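Local coordinates for protein aspartate aminotransferase (Rhodobacter sphaeroides, PDB 3NRA) that probably transfers the amino group of L-aspartate to 2-oxoglutarate, giving oxaloacetate and L-glutamate, with pyridoxal 5'-phosphate as cofactor, at residues 131-136 / 373-378; 196-201 / 230-235; 258-263 / 288-293. All coordinates share one frame; numbering follows the deposited sequence.

How the contacts relate
Each of the three contacts involves a strand of the seven-stranded sheet of the aminotransferase large domain or the chain that connects its strands. Contact 1 sits where strand 128-133 ends, and contact 2 ties the start of helix 198-211 to the chain ahead of strand 245-249. Their centres are about 21 Å apart, and they touch where V132 CG2 packs on Y196 OH at 3.8 Å. Contact 3 lies on the other side of the chain's centre from contact 1, with centres about 30 Å apart, and its centre is about 29 Å from that of contact 2. Contact 3 reaches the cofactor directly: R261 hydrogen-bonds the phosphate of the pyridoxal group carried by K253. It also lies against the second subunit.

Contact 1: 131-136 / 373-378; sequences IVQPDY and SPHTAD
Q133 reaches the turn S373-T376 because its CG stands anti to its own carbonyl carbon (chi1 -62°) and the chain beyond runs extended, carrying the amide to P374 with its NE2 and to the H375 ring edge with its OE1. S373 swings OG anti to its backbone N (chi1 164°), which leaves OG 3.7 Å from Q133 CB. The same oxygen accepts from H375 N at 3.1 Å, an ST turn within the type I turn S373-T376. S373 CB packs on P134 CA at 3.8 Å; serine suits the place because a short hydroxyl can fold back on its own backbone while its CB still packs. The glutamine amide serves two neighbours. Its NE2 lies 3.6 Å from P374 CD, the two side chains crossing at about a right angle, while OE1 lies in the plane of the H375 ring. The amide and ring planes are 79° apart. There a water donates to Q133 OE1 at 2.7 Å and lies 2.8 Å from H375 NE2, so Q133 and H375 are linked through the water. P374 CG covers one face of the imidazole. Next along the chain, the rigid ring of P134, which follows a cis peptide, meets the methyl of T376, CB to CG2 4.0 Å; threonine can pack this methyl because its OG1 turns to G369 O. D135 and F372 also share backbone hydrogen bonding. The arrangement belongs to the fold type I aminotransferases, the C-terminal end of a large-domain strand receiving a turn between strands 364-368 and 380-383 of the smaller four-stranded sheet.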
loop_
_atom_site.group_PDB
_atom_site.type_symbol
_atom_site.label_atom_id
_atom_site.label_comp_id
_atom_site.label_asym_id
_atom_site.label_seq_id
_atom_site.Cartn_x
_atom_site.Cartn_y
_atom_site.Cartn_z
ATOM N N ILE B 131 -17.363 4.416 15.889
ATOM C CA ILE B 131 -17.543 3.904 14.512
ATOM C C ILE B 131 -19.034 3.828 14.262
ATOM O O ILE B 131 -19.794 3.385 15.140
ATOM C CB ILE B 131 -16.916 2.493 14.350
ATOM C CG1 ILE B 131 -15.379 2.559 14.531
ATOM C CG2 ILE B 131 -17.313 1.820 12.994
ATOM C CD1 ILE B 131 -14.680 3.366 13.498
ATOM N N VAL B 132 -19.459 4.306 13.094
ATOM C CA VAL B 132 -20.863 4.279 12.708
ATOM C C VAL B 132 -21.265 2.866 12.230
ATOM O O VAL B 132 -20.465 2.161 11.635
ATOM C CB VAL B 132 -21.138 5.297 11.570
ATOM C CG1 VAL B 132 -22.650 5.276 11.145
ATOM C CG2 VAL B 132 -20.705 6.723 12.004
ATOM N N GLN B 133 -22.497 2.474 12.532
ATOM C CA GLN B 133 -23.098 1.239 12.040
ATOM C C GLN B 133 -24.434 1.575 11.353
ATOM O O GLN B 133 -25.300 2.177 11.965
ATOM C CB GLN B 133 -23.350 0.276 13.214
ATOM C CG GLN B 133 -22.093 -0.154 13.934
ATOM C CD GLN B 133 -22.346 -1.241 14.934
ATOM O OE1 GLN B 133 -23.308 -1.191 15.678
ATOM N NE2 GLN B 133 -21.468 -2.231 14.967
ATOM N N PRO B 134 -24.584 1.249 10.067
ATOM C CA PRO B 134 -23.638 0.674 9.136
ATOM C C PRO B 134 -22.621 1.677 8.622
ATOM O O PRO B 134 -22.923 2.888 8.517
ATOM C CB PRO B 134 -24.533 0.207 8.011
ATOM C CG PRO B 134 -25.643 1.194 8.028
ATOM C CD PRO B 134 -25.913 1.387 9.445
ATOM N N ASP B 135 -21.413 1.186 8.298
ATOM C CA ASP B 135 -20.432 1.994 7.610
ATOM C C ASP B 135 -19.393 1.081 6.889
ATOM O O ASP B 135 -19.534 -0.149 6.831
ATOM C CB ASP B 135 -19.749 2.959 8.614
ATOM C CG ASP B 135 -19.314 4.296 7.978
ATOM O OD1 ASP B 135 -18.901 4.290 6.806
ATOM O OD2 ASP B 135 -19.314 5.339 8.681
ATOM N N TYR B 136 -18.394 1.708 6.311
ATOM C CA TYR B 136 -17.468 1.067 5.397
ATOM C C TYR B 136 -16.827 -0.180 6.031
ATOM O O TYR B 136 -16.501 -0.185 7.233
ATOM C CB TYR B 136 -16.399 2.103 5.014
ATOM C CG TYR B 136 -15.367 1.646 4.046
ATOM C CD1 TYR B 136 -15.691 1.426 2.704
ATOM C CD2 TYR B 136 -14.032 1.541 4.419
ATOM C CE1 TYR B 136 -14.730 1.043 1.786
ATOM C CE2 TYR B 136 -13.078 1.161 3.516
ATOM C CZ TYR B 136 -13.441 0.927 2.179
ATOM O OH TYR B 136 -12.495 0.549 1.258
ATOM N N SER B 373 -22.436 -3.848 9.130
ATOM C CA SER B 373 -22.862 -3.871 10.517
ATOM C C SER B 373 -23.457 -5.234 10.784
ATOM O O SER B 373 -24.114 -5.787 9.906
ATOM C CB SER B 373 -23.934 -2.796 10.741
ATOM O OG SER B 373 -24.638 -2.992 11.933
ATOM N N PRO B 374 -23.319 -5.748 12.014
ATOM C CA PRO B 374 -23.989 -7.005 12.359
ATOM C C PRO B 374 -25.518 -6.898 12.376
ATOM O O PRO B 374 -26.188 -7.899 12.345
ATOM C CB PRO B 374 -23.470 -7.290 13.765
ATOM C CG PRO B 374 -23.111 -5.961 14.307
ATOM C CD PRO B 374 -22.635 -5.161 13.177
ATOM N N HIS B 375 -26.034 -5.675 12.392
ATOM C CA HIS B 375 -27.445 -5.413 12.531
ATOM C C HIS B 375 -28.117 -5.000 11.217
ATOM O O HIS B 375 -29.250 -4.593 11.234
ATOM C CB HIS B 375 -27.633 -4.297 13.546
ATOM C CG HIS B 375 -26.903 -4.525 14.812
ATOM N ND1 HIS B 375 -27.072 -5.662 15.564
ATOM C CD2 HIS B 375 -25.961 -3.786 15.448
ATOM C CE1 HIS B 375 -26.298 -5.599 16.631
ATOM N NE2 HIS B 375 -25.606 -4.476 16.582
ATOM N N THR B 376 -27.400 -5.088 10.097
ATOM C CA THR B 376 -27.970 -4.825 8.781
ATOM C C THR B 376 -27.863 -6.093 7.929
ATOM O O THR B 376 -27.526 -6.031 6.723
ATOM C CB THR B 376 -27.258 -3.633 8.057
ATOM O OG1 THR B 376 -25.849 -3.870 7.987
ATOM C CG2 THR B 376 -27.533 -2.298 8.774
ATOM N N ALA B 377 -28.181 -7.235 8.543
ATOM C CA ALA B 377 -28.006 -8.535 7.902
ATOM C C ALA B 377 -29.004 -8.766 6.760
ATOM O O ALA B 377 -28.682 -9.430 5.787
ATOM C CB ALA B 377 -28.121 -9.675 8.949
ATOM N N ASP B 378 -30.195 -8.185 6.870
ATOM C CA ASP B 378 -31.235 -8.384 5.833
ATOM C C ASP B 378 -31.206 -7.328 4.731
ATOM O O ASP B 378 -32.070 -7.319 3.875
ATOM C CB ASP B 378 -32.666 -8.552 6.449
ATOM C CG ASP B 378 -33.123 -7.351 7.273
ATOM O OD1 ASP B 378 -32.354 -6.364 7.449
ATOM O OD2 ASP B 378 -34.267 -7.418 7.783
HETATM O O HOH W 1 -23.544 -2.976 17.670
#

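Contact 2: 196-201 / 230-235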
loop_
_atom_site.group_PDB
_atom_site.type_symbol
_atom_site.label_atom_id
_atom_site.label_comp_id
_atom_site.label_asym_id
_atom_site.label_seq_id
_atom_site.Cartn_x
_atom_site.Cartn_y
_atom_site.Cartn_z
ATOM N N TYR B 196 -24.643 13.450 5.228
ATOM C CA TYR B 196 -24.967 14.045 6.540
ATOM C C TYR B 196 -25.437 15.484 6.326
ATOM O O TYR B 196 -24.908 16.179 5.500
ATOM C CB TYR B 196 -23.764 13.994 7.475
ATOM C CG TYR B 196 -23.456 12.592 8.003
ATOM C CD1 TYR B 196 -22.958 11.599 7.168
ATOM C CD2 TYR B 196 -23.687 12.266 9.315
ATOM C CE1 TYR B 196 -22.697 10.324 7.636
ATOM C CE2 TYR B 196 -23.431 10.979 9.794
ATOM C CZ TYR B 196 -22.936 10.025 8.950
ATOM O OH TYR B 196 -22.665 8.763 9.431
ATOM N N SER B 197 -26.487 15.887 7.031
ATOM C CA SER B 197 -27.018 17.264 6.927
ATOM C C SER B 197 -26.032 18.284 7.499
ATOM O O SER B 197 -25.119 17.921 8.247
ATOM C CB SER B 197 -28.337 17.379 7.700
ATOM O OG SER B 197 -28.085 17.332 9.103
ATOM N N ALA B 198 -26.237 19.552 7.143
ATOM C CA ALA B 198 -25.509 20.689 7.736
ATOM C C ALA B 198 -25.529 20.656 9.270
ATOM O O ALA B 198 -24.520 20.857 9.900
ATOM C CB ALA B 198 -26.112 22.039 7.227
ATOM N N GLU B 199 -26.676 20.320 9.835
ATOM C CA GLU B 199 -26.856 20.274 11.274
ATOM C C GLU B 199 -26.097 19.083 11.887
ATOM O O GLU B 199 -25.418 19.240 12.890
ATOM C CB GLU B 199 -28.376 20.199 11.611
ATOM C CG GLU B 199 -28.805 20.957 12.851
ATOM C CD GLU B 199 -28.460 20.247 14.181
ATOM O OE1 GLU B 199 -28.392 18.993 14.206
ATOM O OE2 GLU B 199 -28.285 20.960 15.213
ATOM N N GLU B 200 -26.174 17.906 11.255
ATOM C CA GLU B 200 -25.396 16.742 11.718
ATOM C C GLU B 200 -23.900 17.015 11.735
ATOM O O GLU B 200 -23.220 16.669 12.686
ATOM C CB GLU B 200 -25.696 15.491 10.890
ATOM C CG GLU B 200 -27.092 14.851 11.231
ATOM C CD GLU B 200 -27.504 13.780 10.268
ATOM O OE1 GLU B 200 -27.329 13.961 9.024
ATOM O OE2 GLU B 200 -28.054 12.765 10.742
ATOM N N ILE B 201 -23.402 17.654 10.688
ATOM C CA ILE B 201 -21.977 17.924 10.574
ATOM C C ILE B 201 -21.559 18.998 11.586
ATOM O O ILE B 201 -20.462 18.932 12.150
ATOM C CB ILE B 201 -21.624 18.340 9.124
ATOM C CG1 ILE B 201 -21.796 17.120 8.180
ATOM C CG2 ILE B 201 -20.217 18.966 9.026
ATOM C CD1 ILE B 201 -20.776 15.975 8.376
ATOM N N SER B 230 -27.534 18.540 -0.903
ATOM C CA SER B 230 -26.581 19.359 -0.212
ATOM C C SER B 230 -25.429 18.469 0.289
ATOM O O SER B 230 -25.560 17.246 0.366
ATOM C CB SER B 230 -27.255 20.091 0.957
ATOM O OG SER B 230 -27.213 19.282 2.148
ATOM N N TYR B 231 -24.296 19.095 0.573
ATOM C CA TYR B 231 -23.154 18.429 1.195
ATOM C C TYR B 231 -22.405 19.424 2.047
ATOM O O TYR B 231 -22.108 20.531 1.595
ATOM C CB TYR B 231 -22.213 17.833 0.135
ATOM C CG TYR B 231 -21.155 16.945 0.720
ATOM C CD1 TYR B 231 -19.977 17.481 1.257
ATOM C CD2 TYR B 231 -21.359 15.590 0.829
ATOM C CE1 TYR B 231 -19.011 16.676 1.822
ATOM C CE2 TYR B 231 -20.406 14.770 1.405
ATOM C CZ TYR B 231 -19.232 15.321 1.907
ATOM O OH TYR B 231 -18.286 14.498 2.473
ATOM N N THR B 232 -22.047 19.005 3.264
ATOM C CA THR B 232 -21.345 19.859 4.208
ATOM C C THR B 232 -20.015 19.195 4.623
ATOM O O THR B 232 -19.988 18.027 5.061
ATOM C CB THR B 232 -22.208 20.099 5.442
ATOM O OG1 THR B 232 -23.527 20.433 5.025
ATOM C CG2 THR B 232 -21.650 21.226 6.302
ATOM N N HIS B 233 -18.925 19.955 4.504
ATOM C CA HIS B 233 -17.591 19.462 4.800
ATOM C C HIS B 233 -17.229 19.754 6.240
ATOM O O HIS B 233 -17.033 20.907 6.613
ATOM C CB HIS B 233 -16.578 20.126 3.873
ATOM C CG HIS B 233 -16.797 19.827 2.433
ATOM N ND1 HIS B 233 -16.174 18.777 1.793
ATOM C CD2 HIS B 233 -17.536 20.463 1.489
ATOM C CE1 HIS B 233 -16.555 18.747 0.525
ATOM N NE2 HIS B 233 -17.373 19.766 0.310
ATOM N N LEU B 234 -17.090 18.693 7.036
ATOM C CA LEU B 234 -16.713 18.815 8.467
ATOM C C LEU B 234 -15.521 19.731 8.677
ATOM O O LEU B 234 -15.515 20.525 9.594
ATOM C CB LEU B 234 -16.397 17.432 9.066
ATOM C CG LEU B 234 -16.169 17.418 10.588
ATOM C CD1 LEU B 234 -17.427 17.867 11.297
ATOM C CD2 LEU B 234 -15.739 16.025 11.077
ATOM N N ARG B 235 -14.516 19.621 7.802
ATOM C CA ARG B 235 -13.240 20.370 7.963
ATOM C C ARG B 235 -13.355 21.879 7.823
ATOM O O ARG B 235 -12.433 22.587 8.190
ATOM C CB ARG B 235 -12.177 19.856 6.958
ATOM C CG ARG B 235 -12.361 20.333 5.513
ATOM C CD ARG B 235 -11.355 19.613 4.580
ATOM N NE ARG B 235 -9.995 19.876 5.031
ATOM C CZ ARG B 235 -9.257 20.926 4.692
ATOM N NH1 ARG B 235 -9.660 21.794 3.750
ATOM N NH2 ARG B 235 -8.065 21.098 5.283
HETATM O O HOH W 2 -25.093 18.581 4.084
HETATM O O HOH W 3 -22.472 16.355 4.397
HETATM O O HOH W 4 -28.210 19.993 4.973
#
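I201 and T232 form the close-packed half of this contact, their side chains sliding past each other in opposite directions with CG2 to CG2 at 3.8 Å. The branched isoleucine uses both branches: CG1 lies 3.7 Å from T232 O, while CG2 rests on the backbone of L234, 3.6 Å from its CA. L234 CD1 also meets I201 CG2, though this leucine has two conformers and the detail is less sure. Threonine suits the boundary between dry and wet. With OG1 anti to the carbonyl carbon (chi1 -46°), its methyl faces I201 and its hydroxyl lies 3.4 Å from A198 CA, at the edge of the watery half. There waters do the joining. Y196 O accepts from two of them: one is 2.6 Å from T232 OG1 and also bonds S230 OG, the other accepts from T232 N at 2.9 Å. A third links A198 N to S230 OG, both residues being exposed. S197 and E200 close the helix start as a capping box, E200 N to S197 OG and S197 N to E200 OE1 both 2.9 Å. Behind the dry side, I201 and L234 both lean on F185 of strand 182-186, and L234 also packs on I204 and A205 of helix 198-211.

Contact 3: 258-263 / 288-293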
loop_
_atom_site.group_PDB
_atom_site.type_symbol
_atom_site.label_atom_id
_atom_site.label_comp_id
_atom_site.label_asym_id
_atom_site.label_seq_id
_atom_site.Cartn_x
_atom_site.Cartn_y
_atom_site.Cartn_z
ATOM N N SER B 258 -9.727 3.900 -10.117
ATOM C CA SER B 258 -9.335 2.884 -9.117
ATOM C C SER B 258 -8.093 2.107 -9.550
ATOM O O SER B 258 -7.213 1.913 -8.765
ATOM C CB SER B 258 -10.485 1.903 -8.825
ATOM O OG SER B 258 -10.089 0.934 -7.842
ATOM N N GLY B 259 -7.988 1.782 -10.836
ATOM C CA GLY B 259 -6.867 0.960 -11.360
ATOM C C GLY B 259 -5.478 1.577 -11.200
ATOM O O GLY B 259 -4.477 0.869 -11.241
ATOM N N TYR B 260 -5.430 2.911 -11.024
ATOM C CA TYR B 260 -4.171 3.625 -10.753
ATOM C C TYR B 260 -3.784 3.621 -9.266
ATOM O O TYR B 260 -2.643 3.825 -8.950
ATOM C CB TYR B 260 -4.256 5.050 -11.287
ATOM C CG TYR B 260 -4.331 5.132 -12.828
ATOM C CD1 TYR B 260 -3.194 5.023 -13.602
ATOM C CD2 TYR B 260 -5.523 5.395 -13.468
ATOM C CE1 TYR B 260 -3.259 5.108 -15.022
ATOM C CE2 TYR B 260 -5.596 5.499 -14.881
ATOM C CZ TYR B 260 -4.456 5.353 -15.637
ATOM O OH TYR B 260 -4.515 5.455 -17.025
ATOM N N ARG B 261 -4.758 3.383 -8.376
ATOM C CA ARG B 261 -4.537 3.251 -6.920
ATOM C C ARG B 261 -4.011 4.577 -6.243
ATOM O O ARG B 261 -2.859 4.648 -5.787
ATOM C CB ARG B 261 -3.626 2.057 -6.611
ATOM C CG ARG B 261 -3.709 1.541 -5.105
ATOM C CD ARG B 261 -4.564 0.281 -4.999
ATOM N NE ARG B 261 -5.912 0.508 -5.480
ATOM C CZ ARG B 261 -6.921 0.998 -4.768
ATOM N NH1 ARG B 261 -6.815 1.215 -3.465
ATOM N NH2 ARG B 261 -8.063 1.243 -5.374
ATOM N N LEU B 262 -4.898 5.587 -6.159
ATOM C CA LEU B 262 -4.545 6.904 -5.659
ATOM C C LEU B 262 -5.566 7.410 -4.684
ATOM O O LEU B 262 -6.760 7.217 -4.874
ATOM C CB LEU B 262 -4.405 7.914 -6.822
ATOM C CG LEU B 262 -3.324 7.551 -7.824
ATOM C CD1 LEU B 262 -3.598 8.237 -9.134
ATOM C CD2 LEU B 262 -1.931 7.906 -7.257
ATOM N N GLY B 263 -5.084 8.010 -3.594
ATOM C CA GLY B 263 -5.925 8.711 -2.664
ATOM C C GLY B 263 -5.153 9.834 -2.085
ATOM O O GLY B 263 -3.938 9.937 -2.296
ATOM N N GLY B 288 4.778 6.005 -8.211
ATOM C CA GLY B 288 5.307 7.205 -8.827
ATOM C C GLY B 288 4.598 7.583 -10.118
ATOM O O GLY B 288 4.151 8.711 -10.266
ATOM N N TYR B 289 4.473 6.628 -11.033
ATOM C CA TYR B 289 3.870 6.904 -12.325
ATOM C C TYR B 289 2.391 7.213 -12.190
ATOM O O TYR B 289 1.883 8.135 -12.847
ATOM C CB TYR B 289 4.073 5.744 -13.300
ATOM C CG TYR B 289 5.537 5.476 -13.698
ATOM C CD1 TYR B 289 6.403 6.505 -14.007
ATOM C CD2 TYR B 289 6.015 4.180 -13.809
ATOM C CE1 TYR B 289 7.708 6.252 -14.359
ATOM C CE2 TYR B 289 7.324 3.921 -14.193
ATOM C CZ TYR B 289 8.162 4.947 -14.440
ATOM O OH TYR B 289 9.454 4.699 -14.799
ATOM N N SER B 290 1.700 6.474 -11.311
ATOM C CA SER B 290 0.262 6.708 -11.056
ATOM C C SER B 290 0.004 8.132 -10.646
ATOM O O SER B 290 -1.000 8.714 -11.041
ATOM C CB SER B 290 -0.285 5.762 -9.971
ATOM O OG SER B 290 -0.476 4.465 -10.476
ATOM N N GLN B 291 0.912 8.704 -9.854
ATOM C CA GLN B 291 0.687 10.034 -9.271
ATOM C C GLN B 291 0.378 11.081 -10.339
ATOM O O GLN B 291 -0.517 11.893 -10.161
ATOM C CB GLN B 291 1.874 10.457 -8.424
ATOM C CG GLN B 291 1.948 9.744 -7.066
ATOM C CD GLN B 291 3.063 10.268 -6.212
ATOM O OE1 GLN B 291 3.210 11.475 -6.063
ATOM N NE2 GLN B 291 3.886 9.359 -5.649
ATOM N N ALA B 292 1.053 10.962 -11.493
ATOM C CA ALA B 292 0.891 11.856 -12.610
ATOM C C ALA B 292 -0.552 12.060 -13.059
ATOM O O ALA B 292 -0.853 13.125 -13.574
ATOM C CB ALA B 292 1.777 11.364 -13.862
ATOM N N VAL B 293 -1.440 11.048 -12.907
ATOM C CA VAL B 293 -2.836 11.221 -13.364
ATOM C C VAL B 293 -3.590 12.268 -12.528
ATOM O O VAL B 293 -4.555 12.871 -13.017
ATOM C CB VAL B 293 -3.660 9.901 -13.391
ATOM C CG1 VAL B 293 -2.922 8.809 -14.206
ATOM C CG2 VAL B 293 -3.991 9.433 -11.972
#
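S290 holds Y260 and L262, and V293 covers the Y260 ring, in the loop that follows the Schiff-base lysine of this fold type I enzyme, at the dimer interface. S290 OG, anti to its carbonyl carbon (chi1 -76°), donates to Y260 O at 2.7 Å, meeting a lone pair in the carbonyl plane; serine suits the place because its short side chain still brings a hydroxyl donor to this carbonyl. V293 CG1 sits over one face of the Y260 ring, 3.9 Å from its centroid and 13° off the normal, a CH-pi contact. L262 lays CD2 against S290 CB at 3.8 Å and Q291 CA at 3.9 Å. With an alanine at L262, S290 CB and the Q291 backbone would probably lose that apolar cover, opening a gap beside the serine. Further out, Y289 of the second subunit meets the Y260 ring edge-to-face, and F62 of V293's own chain touches V293. Q291 is held from behind, OE1 accepting from D80 N while NE2 bonds A286 O and T75 OG1. R261, between Y260 and L262 in the chain, turns its guanidinium from the 288-293 segment: NH2 makes a weak bond to S258 OG at 3.2 Å, and NH1 hydrogen-bonds OP3 of the cofactor phosphate on K253.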